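Beta-N-acetylhexosaminidase (Thermotoga neapolitana, PDB 5BZA) probably hydrolyses terminal non-reducing N-acetyl-D-hexosamine residues from N-acetyl-beta-D-hexosaminides, as a thermostable glycoside hydrolase of family 3. Local coordinates at residues B[6-11]-B[286-291]; B[260-265]-B[295-300]; B[270-275]-B[307-312]. All coordinates share one frame; numbering follows the deposited sequence.

Interaction 1: residues B[6-11]-B[286-291]; sequences GKLFFC and ESLKKL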
loop_
_atom_site.group_PDB
_atom_site.type_symbol
_atom_site.label_atom_id
_atom_site.label_comp_id
_atom_site.label_asym_id
_atom_site.label_seq_id
_atom_site.Cartn_x
_atom_site.Cartn_y
_atom_site.Cartn_z
ATOM N N GLY B 6 6.631 -4.485 31.759
ATOM C CA GLY B 6 6.606 -4.670 30.330
ATOM C C GLY B 6 6.398 -3.338 29.664
ATOM O O GLY B 6 6.773 -3.139 28.516
ATOM N N LYS B 7 5.825 -2.393 30.395
ATOM C CA LYS B 7 5.667 -1.061 29.829
ATOM C C LYS B 7 7.014 -0.397 29.531
ATOM O O LYS B 7 7.097 0.527 28.733
ATOM C CB LYS B 7 4.796 -0.212 30.748
ATOM C CG LYS B 7 3.366 -0.768 30.718
ATOM C CD LYS B 7 2.332 0.043 31.449
ATOM C CE LYS B 7 0.987 -0.658 31.304
ATOM N NZ LYS B 7 -0.123 0.027 32.017
ATOM N N LEU B 8 8.083 -0.905 30.113
ATOM C CA LEU B 8 9.369 -0.286 29.853
ATOM C C LEU B 8 10.072 -0.946 28.668
ATOM O O LEU B 8 11.271 -0.741 28.464
ATOM C CB LEU B 8 10.270 -0.347 31.101
ATOM C CG LEU B 8 10.173 0.850 32.061
ATOM C CD1 LEU B 8 8.751 1.027 32.537
ATOM C CD2 LEU B 8 11.159 0.757 33.251
ATOM N N PHE B 9 9.328 -1.704 27.867
ATOM C CA PHE B 9 9.941 -2.380 26.722
ATOM C C PHE B 9 9.200 -2.175 25.419
ATOM O O PHE B 9 7.969 -2.198 25.381
ATOM C CB PHE B 9 10.077 -3.873 26.991
ATOM C CG PHE B 9 11.082 -4.163 28.060
ATOM C CD1 PHE B 9 12.440 -4.111 27.771
ATOM C CD2 PHE B 9 10.674 -4.457 29.361
ATOM C CE1 PHE B 9 13.358 -4.350 28.750
ATOM C CE2 PHE B 9 11.604 -4.711 30.351
ATOM C CZ PHE B 9 12.943 -4.656 30.049
ATOM N N PHE B 10 9.994 -2.004 24.366
ATOM C CA PHE B 10 9.527 -1.815 23.020
ATOM C C PHE B 10 10.216 -2.900 22.210
ATOM O O PHE B 10 11.441 -2.882 22.105
ATOM C CB PHE B 10 9.897 -0.424 22.477
ATOM C CG PHE B 10 8.852 0.146 21.534
ATOM C CD1 PHE B 10 8.526 -0.532 20.339
ATOM C CD2 PHE B 10 8.218 1.361 21.821
ATOM C CE1 PHE B 10 7.572 -0.011 19.448
ATOM C CE2 PHE B 10 7.243 1.884 20.932
ATOM C CZ PHE B 10 6.924 1.189 19.744
ATOM N N CYS B 11 9.465 -3.853 21.652
ATOM C CA CYS B 11 10.108 -5.012 20.975
ATOM C C CYS B 11 9.879 -5.122 19.473
ATOM O O CYS B 11 8.753 -5.011 19.000
ATOM C CB CYS B 11 9.655 -6.358 21.586
ATOM S SG CYS B 11 9.840 -6.566 23.401
ATOM N N GLU B 286 14.337 -9.723 32.834
ATOM C CA GLU B 286 14.692 -10.263 34.143
ATOM C C GLU B 286 15.767 -9.338 34.694
ATOM O O GLU B 286 15.782 -9.009 35.896
ATOM C CB GLU B 286 15.182 -11.724 34.079
ATOM C CG GLU B 286 14.059 -12.783 33.795
ATOM C CD GLU B 286 12.867 -12.766 34.794
ATOM O OE1 GLU B 286 13.086 -12.752 36.036
ATOM O OE2 GLU B 286 11.697 -12.808 34.320
ATOM N N SER B 287 16.625 -8.867 33.790
ATOM C CA SER B 287 17.708 -7.991 34.207
ATOM C C SER B 287 17.094 -6.760 34.865
ATOM O O SER B 287 17.518 -6.366 35.975
ATOM C CB SER B 287 18.608 -7.622 33.042
ATOM O OG SER B 287 19.678 -6.852 33.522
ATOM N N LEU B 288 16.053 -6.201 34.239
ATOM C CA LEU B 288 15.469 -4.993 34.787
ATOM C C LEU B 288 15.031 -5.292 36.202
ATOM O O LEU B 288 15.387 -4.564 37.149
ATOM C CB LEU B 288 14.290 -4.512 33.962
ATOM C CG LEU B 288 13.579 -3.292 34.553
ATOM C CD1 LEU B 288 14.572 -2.147 34.629
ATOM C CD2 LEU B 288 12.371 -2.914 33.667
ATOM N N LYS B 289 14.344 -6.415 36.363
ATOM C CA LYS B 289 13.785 -6.748 37.663
ATOM C C LYS B 289 14.878 -6.895 38.707
ATOM O O LYS B 289 14.745 -6.393 39.818
ATOM C CB LYS B 289 12.977 -8.020 37.593
ATOM C CG LYS B 289 11.559 -7.798 37.155
ATOM C CD LYS B 289 10.872 -9.125 37.036
ATOM C CE LYS B 289 10.964 -9.885 38.329
ATOM N NZ LYS B 289 9.701 -9.738 39.097
ATOM N N LYS B 290 15.981 -7.534 38.327
ATOM C CA LYS B 290 17.062 -7.727 39.264
ATOM C C LYS B 290 17.518 -6.359 39.760
ATOM O O LYS B 290 17.621 -6.144 40.972
ATOM C CB LYS B 290 18.230 -8.467 38.618
ATOM C CG LYS B 290 19.436 -8.614 39.546
ATOM C CD LYS B 290 20.643 -9.187 38.787
ATOM C CE LYS B 290 21.978 -8.894 39.481
ATOM N NZ LYS B 290 23.143 -9.362 38.646
ATOM N N LEU B 291 17.743 -5.437 38.817
ATOM C CA LEU B 291 18.310 -4.129 39.125
ATOM C C LEU B 291 17.322 -3.315 39.922
ATOM O O LEU B 291 17.699 -2.378 40.618
ATOM C CB LEU B 291 18.709 -3.399 37.839
ATOM C CG LEU B 291 19.761 -4.152 37.027
ATOM C CD1 LEU B 291 20.204 -3.430 35.757
ATOM C CD2 LEU B 291 20.957 -4.363 37.943
#
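Leu-8 and Leu-288 mark where the backbones come closest, their CA atoms 9.1 Å apart. Side chains alone bridge that gap, with no hydrogen bond between the segments. On one side the chain leaves a short 3-10 turn, where Phe-9 N hydrogen-bonds to Gly-6 O at 3.0 Å, and goes on to strand 9-13. On the other is the middle of helix 281-293. Leu-288 reaches over with CG anti to its backbone N (chi1 176°), and its CD2 methyl does most of the touching. Leu-8 meets it methyl to methyl, CD2 to Leu-288 CD2 at 3.9 Å, the two side chains roughly perpendicular. Strand 9-13 is the first strand of the TIM barrel of this family 3 hydrolase, and helix 281-293 follows the last, so the contact packs an outer helix onto the start of the barrel. Phe-9 and Leu-288 run antiparallel alongside one another. The ring takes the same methyl obliquely, with CE2 3.8 Å from Leu-288 CD2, while Phe-9 CZ lies 4.1 Å from Leu-288 CB. Val-302, Ser-305 and Ile-306 of helix 299-314 also pack against Leu-8, and Leu-281 and Tyr-284 against Phe-9.

Interaction 2: residues B[260-265]-B[295-300]; sequences EAVRFF and GSIERG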
loop_
_atom_site.group_PDB
_atom_site.type_symbol
_atom_site.label_atom_id
_atom_site.label_comp_id
_atom_site.label_asym_id
_atom_site.label_seq_id
_atom_site.Cartn_x
_atom_site.Cartn_y
_atom_site.Cartn_z
ATOM N N GLU B 260 24.240 -3.546 32.399
ATOM C CA GLU B 260 24.766 -2.177 32.343
ATOM C C GLU B 260 23.867 -1.288 31.444
ATOM O O GLU B 260 23.480 -0.170 31.825
ATOM C CB GLU B 260 26.222 -2.179 31.841
ATOM C CG GLU B 260 27.310 -2.602 32.869
ATOM C CD GLU B 260 28.670 -2.840 32.187
ATOM O OE1 GLU B 260 28.641 -3.098 30.964
ATOM O OE2 GLU B 260 29.762 -2.771 32.827
ATOM N N ALA B 261 23.538 -1.786 30.253
ATOM C CA ALA B 261 22.654 -1.057 29.330
ATOM C C ALA B 261 21.332 -0.678 29.991
ATOM O O ALA B 261 20.892 0.482 29.938
ATOM C CB ALA B 261 22.400 -1.881 28.086
ATOM N N VAL B 262 20.706 -1.654 30.637
ATOM C CA VAL B 262 19.446 -1.406 31.326
ATOM C C VAL B 262 19.584 -0.377 32.451
ATOM O O VAL B 262 18.786 0.601 32.510
ATOM C CB VAL B 262 18.853 -2.715 31.845
ATOM C CG1 VAL B 262 17.638 -2.457 32.718
ATOM C CG2 VAL B 262 18.464 -3.585 30.640
ATOM N N ARG B 263 20.579 -0.600 33.331
ATOM C CA ARG B 263 20.824 0.279 34.485
ATOM C C ARG B 263 21.100 1.694 34.023
ATOM O O ARG B 263 20.468 2.641 34.472
ATOM C CB ARG B 263 22.033 -0.168 35.331
ATOM C CG ARG B 263 22.113 0.583 36.692
ATOM C CD ARG B 263 23.459 0.429 37.455
ATOM N NE ARG B 263 24.133 -0.830 37.154
ATOM C CZ ARG B 263 25.190 -0.939 36.345
ATOM N NH1 ARG B 263 25.744 0.150 35.778
ATOM N NH2 ARG B 263 25.710 -2.144 36.121
ATOM N N PHE B 264 22.080 1.832 33.139
ATOM C CA PHE B 264 22.487 3.159 32.709
ATOM C C PHE B 264 21.295 3.863 32.035
ATOM O O PHE B 264 20.984 5.004 32.374
ATOM C CB PHE B 264 23.680 3.100 31.755
ATOM C CG PHE B 264 25.025 2.925 32.439
ATOM C CD1 PHE B 264 25.302 3.579 33.626
ATOM C CD2 PHE B 264 26.010 2.093 31.877
ATOM C CE1 PHE B 264 26.550 3.429 34.245
ATOM C CE2 PHE B 264 27.241 1.918 32.485
ATOM C CZ PHE B 264 27.529 2.603 33.677
ATOM N N PHE B 265 20.627 3.185 31.098
ATOM C CA PHE B 265 19.550 3.848 30.373
ATOM C C PHE B 265 18.451 4.340 31.319
ATOM O O PHE B 265 18.020 5.493 31.236
ATOM C CB PHE B 265 18.966 2.909 29.319
ATOM C CG PHE B 265 17.745 3.450 28.631
ATOM C CD1 PHE B 265 17.854 4.392 27.616
ATOM C CD2 PHE B 265 16.476 3.023 29.013
ATOM C CE1 PHE B 265 16.703 4.878 26.981
ATOM C CE2 PHE B 265 15.328 3.507 28.371
ATOM C CZ PHE B 265 15.443 4.428 27.358
ATOM N N GLY B 295 18.127 -2.595 44.226
ATOM C CA GLY B 295 18.206 -1.155 44.389
ATOM C C GLY B 295 19.134 -0.408 43.430
ATOM O O GLY B 295 19.332 0.805 43.588
ATOM N N SER B 296 19.723 -1.105 42.454
ATOM C CA SER B 296 20.619 -0.442 41.495
ATOM C C SER B 296 19.859 0.503 40.546
ATOM O O SER B 296 20.481 1.252 39.788
ATOM C CB SER B 296 21.357 -1.477 40.649
ATOM O OG SER B 296 21.797 -2.559 41.438
ATOM N N ILE B 297 18.522 0.452 40.606
ATOM C CA ILE B 297 17.625 1.329 39.869
ATOM C C ILE B 297 16.608 1.897 40.842
ATOM O O ILE B 297 15.935 1.136 41.547
ATOM C CB ILE B 297 16.882 0.574 38.684
ATOM C CG1 ILE B 297 17.860 0.284 37.531
ATOM C CG2 ILE B 297 15.686 1.388 38.132
ATOM C CD1 ILE B 297 17.213 -0.362 36.291
ATOM N N GLU B 298 16.527 3.228 40.914
ATOM C CA GLU B 298 15.554 3.910 41.766
ATOM C C GLU B 298 14.112 3.596 41.329
ATOM O O GLU B 298 13.787 3.697 40.137
ATOM C CB GLU B 298 15.764 5.430 41.749
ATOM C CG GLU B 298 14.992 6.136 42.862
ATOM C CD GLU B 298 14.891 7.642 42.678
ATOM O OE1 GLU B 298 15.462 8.179 41.700
ATOM O OE2 GLU B 298 14.212 8.290 43.509
ATOM N N ARG B 299 13.252 3.243 42.283
ATOM C CA ARG B 299 11.861 2.913 41.977
ATOM C C ARG B 299 11.138 4.094 41.353
ATOM O O ARG B 299 10.305 3.916 40.460
ATOM C CB ARG B 299 11.089 2.504 43.234
ATOM C CG ARG B 299 9.655 2.065 42.951
ATOM C CD ARG B 299 8.861 1.868 44.240
ATOM N NE ARG B 299 8.256 3.147 44.655
ATOM C CZ ARG B 299 7.651 3.357 45.821
ATOM N NH1 ARG B 299 7.564 2.381 46.720
ATOM N NH2 ARG B 299 7.137 4.550 46.086
ATOM N N GLY B 300 11.442 5.297 41.849
ATOM C CA GLY B 300 10.789 6.511 41.377
ATOM C C GLY B 300 10.878 6.668 39.865
ATOM O O GLY B 300 9.934 7.133 39.213
#
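Arg-263 and Val-262, on helix 258-268 in the outer helical layer of the TIM barrel, pack against Ser-296 and Ile-297, in the turn leading into helix 299-314. Ile-297 is the buried part of that turn. Its CG1 stands beside the backbone N (chi1 -73°) and the chain then runs extended, which carries CD1 to the helix surface, 4.1 Å from Arg-263 CA. The same methyl lies 4.2 Å from Val-262 CG1, which comes across the end of the isoleucine. Arg-263 sets off with CG anti to its backbone N (chi1 -168°), and its aliphatic part passes over the turn: CG is 3.6 Å from Ser-296 O, a van der Waals contact with no hydrogen bond. The chain then bends at chi3 (-28°), turning the guanidinium edge-on to the ring of Phe-264, its neighbour on the helix. The two planes are nearly perpendicular, and NH1 sits 3.6 Å above one face of the Phe-264 ring, shifted toward the rim. Outside the segments, Glu-259 gives Arg-263 a long, weak ion pair, and Glu-267 OE2 takes the backbone N-H of Glu-298, the N-cap residue of helix 299-314. Arg-263 CG also lies 4.3 Å from Ile-297 CG1.

Interaction 3: residues B[270-275]-B[307-312]; sequences GNMILL and KIVDEY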
loop_
_atom_site.group_PDB
_atom_site.type_symbol
_atom_site.label_atom_id
_atom_site.label_comp_id
_atom_site.label_asym_id
_atom_site.label_seq_id
_atom_site.Cartn_x
_atom_site.Cartn_y
_atom_site.Cartn_z
ATOM N N GLY B 270 15.925 7.493 30.794
ATOM C CA GLY B 270 15.179 6.818 29.749
ATOM C C GLY B 270 13.876 6.151 30.202
ATOM O O GLY B 270 13.738 5.751 31.360
ATOM N N ASN B 271 12.911 6.016 29.292
ATOM C CA ASN B 271 11.645 5.388 29.622
ATOM C C ASN B 271 11.450 4.008 28.990
ATOM O O ASN B 271 11.057 3.065 29.664
ATOM C CB ASN B 271 10.481 6.261 29.191
ATOM C CG ASN B 271 10.522 7.630 29.790
ATOM O OD1 ASN B 271 10.328 8.623 29.068
ATOM N ND2 ASN B 271 10.718 7.709 31.114
ATOM N N MET B 272 11.657 3.885 27.685
ATOM C CA MET B 272 11.424 2.593 27.070
ATOM C C MET B 272 12.658 2.044 26.435
ATOM O O MET B 272 13.275 2.687 25.588
ATOM C CB MET B 272 10.318 2.654 26.004
ATOM C CG MET B 272 8.946 2.912 26.551
ATOM S SD MET B 272 7.601 2.685 25.351
ATOM C CE MET B 272 7.357 0.910 25.472
ATOM N N ILE B 273 12.963 0.807 26.796
ATOM C CA ILE B 273 14.068 0.089 26.177
ATOM C C ILE B 273 13.638 -0.596 24.871
ATOM O O ILE B 273 12.747 -1.431 24.891
ATOM C CB ILE B 273 14.628 -0.918 27.153
ATOM C CG1 ILE B 273 15.211 -0.119 28.328
ATOM C CG2 ILE B 273 15.633 -1.790 26.446
ATOM C CD1 ILE B 273 15.585 -0.915 29.551
ATOM N N LEU B 274 14.257 -0.215 23.747
ATOM C CA LEU B 274 13.952 -0.819 22.460
ATOM C C LEU B 274 14.846 -2.055 22.221
ATOM O O LEU B 274 16.076 -1.970 22.322
ATOM C CB LEU B 274 14.110 0.218 21.341
ATOM C CG LEU B 274 13.839 -0.240 19.901
ATOM C CD1 LEU B 274 12.310 -0.429 19.681
ATOM C CD2 LEU B 274 14.392 0.675 18.836
ATOM N N LEU B 275 14.220 -3.224 22.035
ATOM C CA LEU B 275 14.902 -4.463 21.602
ATOM C C LEU B 275 14.615 -4.762 20.168
ATOM O O LEU B 275 13.455 -4.731 19.786
ATOM C CB LEU B 275 14.456 -5.655 22.421
ATOM C CG LEU B 275 14.643 -5.416 23.905
ATOM C CD1 LEU B 275 14.093 -6.581 24.677
ATOM C CD2 LEU B 275 16.171 -5.181 24.171
ATOM N N LYS B 307 4.328 5.819 34.218
ATOM C CA LYS B 307 3.317 6.874 34.103
ATOM C C LYS B 307 3.318 7.486 32.690
ATOM O O LYS B 307 2.253 7.660 32.056
ATOM C CB LYS B 307 3.575 7.974 35.141
ATOM C CG LYS B 307 2.548 9.102 35.134
ATOM C CD LYS B 307 2.661 9.969 36.382
ATOM C CE LYS B 307 2.015 11.343 36.165
ATOM N NZ LYS B 307 0.851 11.275 35.210
ATOM N N ILE B 308 4.523 7.769 32.190
ATOM C CA ILE B 308 4.668 8.332 30.857
ATOM C C ILE B 308 4.103 7.378 29.775
ATOM O O ILE B 308 3.300 7.791 28.922
ATOM C CB ILE B 308 6.143 8.676 30.568
ATOM C CG1 ILE B 308 6.606 9.808 31.478
ATOM C CG2 ILE B 308 6.336 9.098 29.136
ATOM C CD1 ILE B 308 8.035 10.217 31.258
ATOM N N VAL B 309 4.504 6.107 29.827
ATOM C CA VAL B 309 4.012 5.163 28.848
ATOM C C VAL B 309 2.491 5.072 28.876
ATOM O O VAL B 309 1.842 5.064 27.826
ATOM C CB VAL B 309 4.606 3.771 29.048
ATOM C CG1 VAL B 309 3.855 2.746 28.174
ATOM C CG2 VAL B 309 6.069 3.788 28.722
ATOM N N ASP B 310 1.915 5.046 30.074
ATOM C CA ASP B 310 0.453 4.983 30.190
ATOM C C ASP B 310 -0.206 6.230 29.598
ATOM O O ASP B 310 -1.223 6.144 28.900
ATOM C CB ASP B 310 0.062 4.773 31.651
ATOM C CG ASP B 310 0.090 3.305 32.040
ATOM O OD1 ASP B 310 0.129 2.451 31.120
ATOM O OD2 ASP B 310 0.131 3.000 33.254
ATOM N N GLU B 311 0.376 7.392 29.841
ATOM C CA GLU B 311 -0.173 8.579 29.198
ATOM C C GLU B 311 -0.155 8.399 27.669
ATOM O O GLU B 311 -1.197 8.591 27.023
ATOM C CB GLU B 311 0.581 9.842 29.653
ATOM C CG GLU B 311 0.257 10.166 31.128
ATOM C CD GLU B 311 1.188 11.215 31.779
ATOM O OE1 GLU B 311 0.873 11.665 32.914
ATOM O OE2 GLU B 311 2.250 11.556 31.194
ATOM N N TYR B 312 0.975 7.967 27.091
ATOM C CA TYR B 312 1.032 7.818 25.621
ATOM C C TYR B 312 0.004 6.792 25.114
ATOM O O TYR B 312 -0.700 7.033 24.130
ATOM C CB TYR B 312 2.440 7.425 25.139
ATOM C CG TYR B 312 3.357 8.636 24.984
ATOM C CD1 TYR B 312 3.732 9.383 26.101
ATOM C CD2 TYR B 312 3.816 9.060 23.727
ATOM C CE1 TYR B 312 4.563 10.523 25.982
ATOM C CE2 TYR B 312 4.645 10.212 23.596
ATOM C CZ TYR B 312 5.020 10.937 24.737
ATOM O OH TYR B 312 5.854 12.070 24.652
#
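The flat carboxamide of Asn-271 meets the CD1 methyl of Ile-308, which stands obliquely off one side of the amide plane, displaced toward the polar end of the group. CD1 is 3.5 Å from Asn-271 OD1 and 3.7 Å from Asn-271 ND2, so the methyl touches both polar atoms without bonding to either. The amide is held by other partners: OD1 accepts from Arg-233 NH2 and from the backbone N of Val-242, while ND2 donates to Ser-305 OG. Three hydrogen bonds thus fix the rotation of a buried group, and Arg-233 probably polarises its carbonyl. In the second pair Val-309 CG2 lies across the shaft of the methionine, 3.7 Å from Met-272 CG and 3.9 Å from Met-272 SD. With CG beside the backbone N (chi1 -68°) and chi2 extended (-169°), both atoms are brought along the valine; the bend at chi3 (84°) only turns CE aside. Neither pair adds a hydrogen bond across the segments; the join is made by packing. Asn-271 and Met-272 lead into strand 273-275, the last strand of the TIM barrel. Helix 299-314 packs here across the seam where strand 273-275 has strand 9-13 on one side and, through backbone bonds of Asn-271 and Met-272, the segment around Val-242 and Ser-244 on the other.

Overall arrangement
From the N terminus, the chain lays down 6-11 on the first barrel strand, and helix 281-293 packs on it 274 residues later, so interaction 1 closes the longest loop. Interactions 2 and 3 close loops of 29 and 31 residues. None nests in another: the first halves come in the order 6-11, 260-265, 270-275 and the second halves repeat it, so all three cross. Interactions 1 and 2 join where Leu-288 CD1 packs on Val-262 and Ile-297. Interactions 1 and 3 share neighbouring strands and the Lys-7 to Asp-310 salt bridge. Together they tie helices 258-268, 281-293 and 299-314 to the strands where the barrel closes.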